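PDB 5M41: nigritoxine, which acts as a bacterial toxin against crustaceans and insects. Local coordinates for residues A[444-447]-A[448-451]; A[409-412]-A[413-416]; A[120-124]-A[125-129]. All coordinates share one frame; numbering follows the deposited sequence. Where two conformers were deposited one is given.

From the N terminus the chain reaches interaction 3, then 2, then 1. All are local, each closing no more than a turn or two of backbone, in series without nesting or crossing. Interaction 3 (120-129), its centre about 49 Å from the centre of the chain, starts helix 125-128, whose F127 rests on strand 98-102 while I122 just before it also meets strand 110-113. Interaction 2 (409-416) sets helix 406-415 against helix 386-396 and strands 359-363 and 366-370. Interaction 1 (444-451) lays helix 444-457 on strands 328-336 and 340-348 of the same six-stranded antiparallel sheet. Interactions 1 and 2 therefore share a sheet, their nearest atoms about 9 Å apart; interaction 3 is distant.

Interaction 1 (A[444-447]-A[448-451]); sequences KSFF and ERVA
F446 and V450 meet one helical turn apart on the buried side of helix 444-457, where CG2 of V450 comes over one face of the F446 ring and lies 4.1 Å from its CE2. The phenyl group gets there because its CG stands anti to the backbone N (chi1 172°). A flat ring and a beta-branched valine suit this side, which packs on strands 328-336 and 340-348; F447, whose ring has CD2 of F446 over its centre, extends the apolar layer along the first of these. The helix backbone beside them is regularly bonded, R449 N donating to S445 O at 2.7 Å and A451 N to F447 O at 2.9 Å. Elsewhere polar groups take over. The guanidinium of R449 lays one face over the S445-F446 peptide, and its NH1, 3.4 Å from F446 CA, forms a salt bridge with D288, while S445 OG bonds to E281. Loosest is the exposed pair of K444 and E448, whose NZ and OE2 stand 3.8 Å apart in a long salt bridge suited to flexible chains at a surface. Such chemistry suggests a helix held chiefly by hydrophobic burial and by polar links to its neighbours, with the surface ion pair probably adding little.

Interaction 2 (A[409-412]-A[413-416]); sequences IGNA and IKKG
I409 and I413 stand one turn apart on helix 406-415, and their main link is the backbone: I413 N donates to I409 O at 3.0 Å. The same carbonyl is bordered by the I413 side chain, with CG1 3.6 Å from I409 O, so an apolar branch flanks an oxygen whose bonding is already provided for. Farther out, the two side chains cross at an angle and CG2 of I409 meets CD1 of I413 at 4.1 Å. This methyl of I409 is placed by a first torsion that sets it anti to the backbone N.

The next acceptor, G410 O, takes its hydrogen from K414 N at 3.1 Å. K414 then runs its aliphatic chain past this carbonyl, CG lying 3.4 Å from G410 O, before a bend at chi3 (-71°) swings CE to within 4.0 Å of OD1 of N411. That last approach is a carbon against an amide oxygen and no polar bond. A lysine serves well at such a place: its methylenes can lie along the helix while the ammonium group is carried onward. Glycine at 410 has no side chain of its own, and the K414 chain passes close by.

Toward G416 the bonding thins. A412 O receives only a weak hydrogen bond across the contact, from K415 N at 3.5 Å, three residues on, and G416 N, 4.1 Å from A412 O, makes no hydrogen bond to it. Here the chain passes into loop, and N411, K415 and G416 are all exposed, as suits two polar side chains and a glycine at the end of the helix.

On the buried side, I409 and I413 both reach V367 of strand 366-370 and I362 of strand 359-363, while I409 and A412 pack on helix 386-396 through V395. I413 also touches P423 and K414 touches L422, both in the loop that follows.

Interaction 3 (A[120-124]-A[125-129]); sequences NNIND and ESFRQ
I122 to D124 approaches in an irregular, partly extended path, and the backbone turns into helix only at E125, D124 still having an extended psi of 150°. The change of direction brings the D124 carbonyl over the first turn, where its oxygen grips two amides: F127 N at 3.0 Å and R128 N at 3.2 Å. These bonds close the first turn, and F127 stands beside I122.

D124 occupies the N-cap position of helix 125-128, the classical place for a short acidic side chain, since it can bind an amide that no preceding turn serves. With CG anti to its backbone N (chi1 -172°), the carboxylate folds over the helix start and OD2 accepts from S126 N at 3.1 Å, met from above the carboxylate plane. The same oxygen uses its anti lone pair for S126 OG, 2.6 Å away, so one serine gives both its amide and its hydroxyl to the cap. D124 was modelled in two conformers, and this side-chain cap may hold only part of the time. A negative charge here would also be expected to interact favourably with the positive end of the helix dipole.

Next to the cap, CG2 of I122 sits over the F127 ring, 3.6 Å from its centroid and 11° off the ring normal, a CH-pi contact with the methyl nearly central on the face. A compact branched residue suits this place, as one methyl meets the ring while I122 also touches L100, T111 and I113 on strands 98-102 and 110-113. F127 rests on L100 and N102. Toward solvent, R128 NH1 reaches back to OE1 of E125, three residues earlier, at 3.1 Å, a salt bridge made through the syn lone pair of OE1, and R128 also touches W159.

Interaction 1 (A[444-447]-A[448-451])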
ATOM      1  N   LYS A 444      -6.195   6.600   6.771  1.00 53.02           N
ATOM      2  CA  LYS A 444      -6.006   7.927   7.343  1.00 54.67           C
ATOM      3  C   LYS A 444      -5.349   7.835   8.717  1.00 52.91           C
ATOM      4  O   LYS A 444      -4.332   8.462   8.954  1.00 54.08           O
ATOM      5  CB  LYS A 444      -7.361   8.629   7.446  1.00 59.37           C
ATOM      6  CG  LYS A 444      -7.300  10.125   7.738  1.00 64.59           C
ATOM      7  CD  LYS A 444      -8.647  10.606   8.282  1.00 70.54           C
ATOM      8  CE  LYS A 444      -8.951  12.042   7.883  1.00 74.50           C
ATOM      9  NZ  LYS A 444      -7.793  12.947   8.120  1.00 74.22           N
ATOM     10  N   SER A 445      -5.906   7.036   9.616  1.00 54.13           N
ATOM     11  CA  SER A 445      -5.403   7.020  10.980  1.00 56.81           C
ATOM     12  C   SER A 445      -4.010   6.373  11.069  1.00 55.74           C
ATOM     13  O   SER A 445      -3.170   6.813  11.859  1.00 57.11           O
ATOM     14  CB  SER A 445      -6.396   6.340  11.907  1.00 61.06           C
ATOM     15  OG  SER A 445      -6.683   5.052  11.414  1.00 61.00           O
ATOM     16  N   PHE A 446      -3.763   5.366  10.225  1.00 50.76           N
ATOM     17  CA  PHE A 446      -2.453   4.726  10.113  1.00 46.59           C
ATOM     18  C   PHE A 446      -1.348   5.779   9.969  1.00 45.06           C
ATOM     19  O   PHE A 446      -0.347   5.738  10.689  1.00 44.43           O
ATOM     20  CB  PHE A 446      -2.498   3.752   8.911  1.00 44.07           C
ATOM     21  CG  PHE A 446      -1.177   3.154   8.530  1.00 42.41           C
ATOM     22  CD1 PHE A 446      -0.805   1.877   8.996  1.00 41.51           C
ATOM     23  CD2 PHE A 446      -0.325   3.819   7.639  1.00 41.30           C
ATOM     24  CE1 PHE A 446       0.404   1.293   8.615  1.00 40.15           C
ATOM     25  CE2 PHE A 446       0.885   3.238   7.255  1.00 41.90           C
ATOM     26  CZ  PHE A 446       1.254   1.973   7.746  1.00 39.72           C
ATOM     27  N   PHE A 447      -1.531   6.722   9.045  1.00 46.07           N
ATOM     28  CA  PHE A 447      -0.562   7.803   8.841  1.00 47.17           C
ATOM     29  C   PHE A 447      -0.504   8.802  10.016  1.00 49.43           C
ATOM     30  O   PHE A 447       0.571   9.318  10.330  1.00 47.49           O
ATOM     31  CB  PHE A 447      -0.769   8.512   7.493  1.00 46.53           C
ATOM     32  CG  PHE A 447      -0.412   7.644   6.318  1.00 45.01           C
ATOM     33  CD1 PHE A 447       0.904   7.435   5.983  1.00 42.48           C
ATOM     34  CD2 PHE A 447      -1.405   6.980   5.600  1.00 45.14           C
ATOM     35  CE1 PHE A 447       1.247   6.587   4.926  1.00 42.96           C
ATOM     36  CE2 PHE A 447      -1.083   6.133   4.558  1.00 44.75           C
ATOM     37  CZ  PHE A 447       0.249   5.941   4.214  1.00 42.46           C
ATOM     38  N   GLU A 448      -1.647   9.050  10.657  1.00 52.31           N
ATOM     39  CA  GLU A 448      -1.680   9.843  11.899  1.00 56.70           C
ATOM     40  C   GLU A 448      -0.819   9.144  12.941  1.00 56.39           C
ATOM     41  O   GLU A 448      -0.027   9.789  13.624  1.00 59.17           O
ATOM     42  CB  GLU A 448      -3.111   9.994  12.421  1.00 60.91           C
ATOM     43  CG  GLU A 448      -4.004  10.818  11.507  1.00 66.21           C
ATOM     44  CD  GLU A 448      -5.489  10.787  11.884  1.00 71.99           C
ATOM     45  OE1 GLU A 448      -5.921   9.999  12.765  1.00 72.97           O
ATOM     46  OE2 GLU A 448      -6.243  11.568  11.268  1.00 75.45           O
ATOM     47  N   ARG A 449      -0.943   7.820  13.030  1.00 54.17           N
ATOM     48  CA  ARG A 449      -0.143   7.060  13.994  1.00 57.43           C
ATOM     49  C   ARG A 449       1.331   7.152  13.673  1.00 55.48           C
ATOM     50  O   ARG A 449       2.145   7.411  14.566  1.00 55.32           O
ATOM     51  CB  ARG A 449      -0.589   5.611  14.083  1.00 58.26           C
ATOM     52  CG  ARG A 449      -1.959   5.445  14.726  1.00 64.93           C
ATOM     53  CD  ARG A 449      -2.402   3.997  14.607  1.00 69.53           C
ATOM     54  NE  ARG A 449      -3.815   3.901  14.267  1.00 74.38           N
ATOM     55  CZ  ARG A 449      -4.323   3.213  13.251  1.00 73.47           C
ATOM     56  NH1 ARG A 449      -3.553   2.491  12.436  1.00 66.04           N
ATOM     57  NH2 ARG A 449      -5.637   3.228  13.074  1.00 78.49           N
ATOM     58  N   VAL A 450       1.664   6.987  12.394  1.00 51.31           N
ATOM     59  CA  VAL A 450       3.045   7.116  11.937  1.00 48.70           C
ATOM     60  C   VAL A 450       3.617   8.482  12.354  1.00 52.32           C
ATOM     61  O   VAL A 450       4.731   8.538  12.885  1.00 49.39           O
ATOM     62  CB  VAL A 450       3.183   6.878  10.411  1.00 47.41           C
ATOM     63  CG1 VAL A 450       4.538   7.348   9.887  1.00 46.37           C
ATOM     64  CG2 VAL A 450       2.961   5.402  10.057  1.00 45.49           C
ATOM     65  N   ALA A 451       2.846   9.556  12.133  1.00 52.44           N
ATOM     66  CA  ALA A 451       3.265  10.932  12.466  1.00 57.52           C
ATOM     67  C   ALA A 451       3.504  11.157  13.965  1.00 60.95           C
ATOM     68  O   ALA A 451       4.417  11.909  14.345  1.00 62.85           O
ATOM     69  CB  ALA A 451       2.267  11.957  11.929  1.00 57.72           C
TER

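Interaction 2 (A[409-412]-A[413-416])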
ATOM      1  N   ILE A 409       2.097   3.017  -8.832  1.00 48.44           N
ATOM      2  CA  ILE A 409       2.601   1.870  -8.081  1.00 46.53           C
ATOM      3  C   ILE A 409       2.375   0.581  -8.874  1.00 47.44           C
ATOM      4  O   ILE A 409       3.310  -0.211  -9.057  1.00 47.11           O
ATOM      5  CB  ILE A 409       1.993   1.780  -6.663  1.00 44.52           C
ATOM      6  CG1 ILE A 409       2.480   2.973  -5.818  1.00 43.33           C
ATOM      7  CG2 ILE A 409       2.376   0.471  -6.028  1.00 41.81           C
ATOM      8  CD1 ILE A 409       1.621   3.290  -4.610  1.00 42.46           C
ATOM      9  N   GLY A 410       1.153   0.386  -9.370  1.00 48.30           N
ATOM     10  CA  GLY A 410       0.844  -0.813 -10.154  1.00 51.19           C
ATOM     11  C   GLY A 410       1.779  -0.995 -11.347  1.00 55.34           C
ATOM     12  O   GLY A 410       2.279  -2.099 -11.598  1.00 56.77           O
ATOM     13  N   ASN A 411       2.010   0.093 -12.080  1.00 58.07           N
ATOM     14  CA  ASN A 411       2.917   0.102 -13.239  1.00 61.60           C
ATOM     15  C   ASN A 411       4.363  -0.206 -12.877  1.00 62.49           C
ATOM     16  O   ASN A 411       5.058  -0.903 -13.619  1.00 63.79           O
ATOM     17  CB  ASN A 411       2.855   1.445 -13.963  1.00 66.59           C
ATOM     18  CG  ASN A 411       1.504   1.709 -14.594  1.00 70.66           C
ATOM     19  OD1 ASN A 411       0.640   0.829 -14.646  1.00 72.31           O
ATOM     20  ND2 ASN A 411       1.318   2.925 -15.090  1.00 75.50           N
ATOM     21  N   ALA A 412       4.823   0.298 -11.734  1.00 59.90           N
ATOM     22  CA  ALA A 412       6.197   0.046 -11.319  1.00 59.24           C
ATOM     23  C   ALA A 412       6.387  -1.423 -10.923  1.00 61.38           C
ATOM     24  O   ALA A 412       7.459  -2.000 -11.132  1.00 64.34           O
ATOM     25  CB  ALA A 412       6.593   0.989 -10.196  1.00 56.54           C
ATOM     26  N   ILE A 413       5.335  -2.034 -10.387  1.00 60.83           N
ATOM     27  CA  ILE A 413       5.351  -3.456 -10.050  1.00 63.90           C
ATOM     28  C   ILE A 413       5.444  -4.319 -11.321  1.00 70.34           C
ATOM     29  O   ILE A 413       6.259  -5.239 -11.398  1.00 71.14           O
ATOM     30  CB  ILE A 413       4.109  -3.841  -9.224  1.00 62.34           C
ATOM     31  CG1 ILE A 413       4.294  -3.389  -7.779  1.00 61.92           C
ATOM     32  CG2 ILE A 413       3.839  -5.344  -9.301  1.00 64.68           C
ATOM     33  CD1 ILE A 413       3.025  -3.489  -6.958  1.00 63.54           C
ATOM     34  N   LYS A 414       4.615  -3.989 -12.312  1.00 73.90           N
ATOM     35  CA  LYS A 414       4.551  -4.720 -13.579  1.00 79.45           C
ATOM     36  C   LYS A 414       5.739  -4.450 -14.494  1.00 85.47           C
ATOM     37  O   LYS A 414       5.899  -5.129 -15.505  1.00 89.59           O
ATOM     38  CB  LYS A 414       3.265  -4.372 -14.329  1.00 77.95           C
ATOM     39  CG  LYS A 414       2.006  -4.861 -13.639  1.00 76.61           C
ATOM     40  CD  LYS A 414       0.782  -4.646 -14.508  1.00 78.92           C
ATOM     41  CE  LYS A 414       0.398  -3.185 -14.625  1.00 78.40           C
ATOM     42  NZ  LYS A 414      -0.868  -3.071 -15.398  1.00 83.47           N
ATOM     43  N   LYS A 415       6.558  -3.455 -14.153  1.00 89.71           N
ATOM     44  CA  LYS A 415       7.736  -3.119 -14.952  1.00 99.21           C
ATOM     45  C   LYS A 415       8.779  -4.236 -14.893  1.00104.41           C
ATOM     46  O   LYS A 415       9.390  -4.563 -15.912  1.00108.45           O
ATOM     47  CB  LYS A 415       8.355  -1.791 -14.502  1.00101.80           C
ATOM     48  CG  LYS A 415       9.517  -1.338 -15.373  1.00107.67           C
ATOM     49  CD  LYS A 415      10.589  -0.619 -14.571  1.00107.57           C
ATOM     50  CE  LYS A 415      11.940  -0.751 -15.257  1.00109.63           C
ATOM     51  NZ  LYS A 415      12.827   0.402 -14.939  1.00111.83           N
ATOM     52  N   GLY A 416       8.968  -4.817 -13.705  1.00104.79           N
ATOM     53  CA  GLY A 416       9.898  -5.933 -13.507  1.00110.52           C
ATOM     54  C   GLY A 416       9.395  -7.269 -14.042  1.00120.99           C
ATOM     55  O   GLY A 416       9.882  -8.329 -13.631  1.00118.18           O
TER

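Interaction 3 (A[120-124]-A[125-129])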
ATOM      1  N   ASN A 120      -2.899 -57.978  -0.116  1.00 59.52           N
ATOM      2  CA  ASN A 120      -2.190 -58.259   1.131  1.00 62.54           C
ATOM      3  C   ASN A 120      -0.886 -57.492   1.287  1.00 61.31           C
ATOM      4  O   ASN A 120      -0.460 -57.219   2.409  1.00 63.41           O
ATOM      5  CB  ASN A 120      -1.970 -59.766   1.308  1.00 65.25           C
ATOM      6  CG  ASN A 120      -3.275 -60.511   1.479  1.00 64.92           C
ATOM      7  OD1 ASN A 120      -3.605 -60.951   2.576  1.00 67.60           O
ATOM      8  ND2 ASN A 120      -4.041 -60.627   0.402  1.00 65.26           N
ATOM      9  N   ASN A 121      -0.282 -57.129   0.160  1.00 60.05           N
ATOM     10  CA  ASN A 121       0.977 -56.392   0.130  1.00 62.11           C
ATOM     11  C   ASN A 121       0.829 -54.870   0.311  1.00 62.68           C
ATOM     12  O   ASN A 121       1.824 -54.156   0.459  1.00 63.06           O
ATOM     13  CB  ASN A 121       1.736 -56.719  -1.162  1.00 65.81           C
ATOM     14  CG  ASN A 121       2.247 -58.167  -1.196  1.00 70.82           C
ATOM     15  OD1 ASN A 121       2.310 -58.855  -0.171  1.00 73.86           O
ATOM     16  ND2 ASN A 121       2.615 -58.629  -2.377  1.00 72.00           N
ATOM     17  N   ILE A 122      -0.411 -54.383   0.309  1.00 58.49           N
ATOM     18  CA  ILE A 122      -0.663 -52.955   0.528  1.00 57.71           C
ATOM     19  C   ILE A 122      -0.816 -52.657   2.007  1.00 55.30           C
ATOM     20  O   ILE A 122      -1.786 -53.087   2.642  1.00 54.20           O
ATOM     21  CB  ILE A 122      -1.885 -52.436  -0.271  1.00 54.99           C
ATOM     22  CG1 ILE A 122      -1.550 -52.482  -1.764  1.00 55.64           C
ATOM     23  CG2 ILE A 122      -2.204 -50.999   0.128  1.00 53.92           C
ATOM     24  CD1 ILE A 122      -2.757 -52.548  -2.660  1.00 55.56           C
ATOM     25  N   ASN A 123       0.148 -51.920   2.551  1.00 54.95           N
ATOM     26  CA  ASN A 123       0.151 -51.657   3.982  1.00 55.95           C
ATOM     27  C   ASN A 123       0.523 -50.232   4.429  1.00 54.83           C
ATOM     28  O   ASN A 123       0.496 -49.949   5.629  1.00 54.00           O
ATOM     29  CB  ASN A 123       1.044 -52.695   4.679  1.00 60.55           C
ATOM     30  CG  ASN A 123       2.453 -52.676   4.160  1.00 63.51           C
ATOM     31  OD1 ASN A 123       3.054 -51.618   4.009  1.00 63.22           O
ATOM     32  ND2 ASN A 123       2.987 -53.854   3.862  1.00 72.56           N
ATOM     33  N   ASP A 124       0.822 -49.333   3.489  1.00 54.19           N
ATOM     34  CA  ASP A 124       1.314 -47.965   3.749  0.50 54.19           C
ATOM     35  C   ASP A 124       0.273 -47.114   4.481  1.00 53.81           C
ATOM     36  O   ASP A 124      -0.938 -47.296   4.277  1.00 53.14           O
ATOM     37  CB  ASP A 124       1.678 -47.305   2.395  0.50 53.88           C
ATOM     38  CG  ASP A 124       2.392 -45.946   2.539  0.50 54.19           C
ATOM     39  OD1 ASP A 124       3.535 -45.904   3.050  0.50 55.61           O
ATOM     40  OD2 ASP A 124       1.827 -44.924   2.095  0.50 50.50           O
ATOM     41  N   GLU A 125       0.746 -46.172   5.287  1.00 54.07           N
ATOM     42  CA  GLU A 125      -0.069 -45.266   6.053  1.00 53.22           C
ATOM     43  C   GLU A 125      -0.981 -44.431   5.141  1.00 52.05           C
ATOM     44  O   GLU A 125      -2.091 -44.070   5.532  1.00 50.73           O
ATOM     45  CB  GLU A 125       0.857 -44.378   6.910  1.00 58.16           C
ATOM     46  CG  GLU A 125       0.180 -43.446   7.919  1.00 59.49           C
ATOM     47  CD  GLU A 125      -0.783 -44.151   8.876  1.00 63.89           C
ATOM     48  OE1 GLU A 125      -0.631 -45.361   9.125  1.00 65.36           O
ATOM     49  OE2 GLU A 125      -1.711 -43.484   9.393  1.00 70.70           O
ATOM     50  N   SER A 126      -0.531 -44.152   3.918  1.00 49.60           N
ATOM     51  CA  SER A 126      -1.340 -43.376   2.991  1.00 48.17           C
ATOM     52  C   SER A 126      -2.628 -44.104   2.569  1.00 46.89           C
ATOM     53  O   SER A 126      -3.532 -43.470   2.010  1.00 44.74           O
ATOM     54  CB  SER A 126      -0.528 -42.938   1.771  1.00 46.97           C
ATOM     55  OG  SER A 126      -0.335 -44.013   0.871  1.00 49.97           O
ATOM     56  N   PHE A 127      -2.691 -45.416   2.815  1.00 44.78           N
ATOM     57  CA  PHE A 127      -3.912 -46.207   2.608  1.00 44.10           C
ATOM     58  C   PHE A 127      -4.700 -46.294   3.910  1.00 43.60           C
ATOM     59  O   PHE A 127      -5.920 -46.089   3.947  1.00 42.44           O
ATOM     60  CB  PHE A 127      -3.583 -47.611   2.082  1.00 45.96           C
ATOM     61  CG  PHE A 127      -3.211 -47.634   0.624  1.00 45.92           C
ATOM     62  CD1 PHE A 127      -4.170 -47.900  -0.348  1.00 43.74           C
ATOM     63  CD2 PHE A 127      -1.912 -47.323   0.212  1.00 47.91           C
ATOM     64  CE1 PHE A 127      -3.831 -47.894  -1.697  1.00 44.33           C
ATOM     65  CE2 PHE A 127      -1.569 -47.312  -1.143  1.00 48.48           C
ATOM     66  CZ  PHE A 127      -2.528 -47.608  -2.093  1.00 46.73           C
ATOM     67  N   ARG A 128      -3.975 -46.539   4.988  1.00 42.91           N
ATOM     68  CA  ARG A 128      -4.575 -46.715   6.273  1.00 44.44           C
ATOM     69  C   ARG A 128      -5.328 -45.469   6.737  1.00 41.93           C
ATOM     70  O   ARG A 128      -6.368 -45.602   7.385  1.00 39.37           O
ATOM     71  CB  ARG A 128      -3.506 -47.065   7.293  1.00 46.91           C
ATOM     72  CG  ARG A 128      -4.087 -47.631   8.576  1.00 50.45           C
ATOM     73  CD  ARG A 128      -2.972 -48.174   9.457  1.00 54.89           C
ATOM     74  NE  ARG A 128      -3.411 -48.199  10.839  1.00 59.37           N
ATOM     75  CZ  ARG A 128      -3.274 -47.181  11.683  1.00 60.68           C
ATOM     76  NH1 ARG A 128      -2.687 -46.054  11.291  1.00 60.03           N
ATOM     77  NH2 ARG A 128      -3.725 -47.297  12.927  1.00 63.59           N
ATOM     78  N   GLN A 129      -4.775 -44.292   6.422  1.00 41.72           N
ATOM     79  CA  GLN A 129      -5.353 -42.962   6.739  1.00 43.29           C
ATOM     80  C   GLN A 129      -6.738 -42.760   6.143  1.00 38.70           C
ATOM     81  O   GLN A 129      -7.471 -41.888   6.570  1.00 36.83           O
ATOM     82  CB  GLN A 129      -4.513 -41.871   6.074  1.00 46.03           C
ATOM     83  CG  GLN A 129      -3.464 -41.228   6.922  1.00 50.55           C
ATOM     84  CD  GLN A 129      -2.552 -40.346   6.080  1.00 49.47           C
ATOM     85  OE1 GLN A 129      -2.825 -40.041   4.901  1.00 47.30           O
ATOM     86  NE2 GLN A 129      -1.442 -39.949   6.676  1.00 56.23           N
TER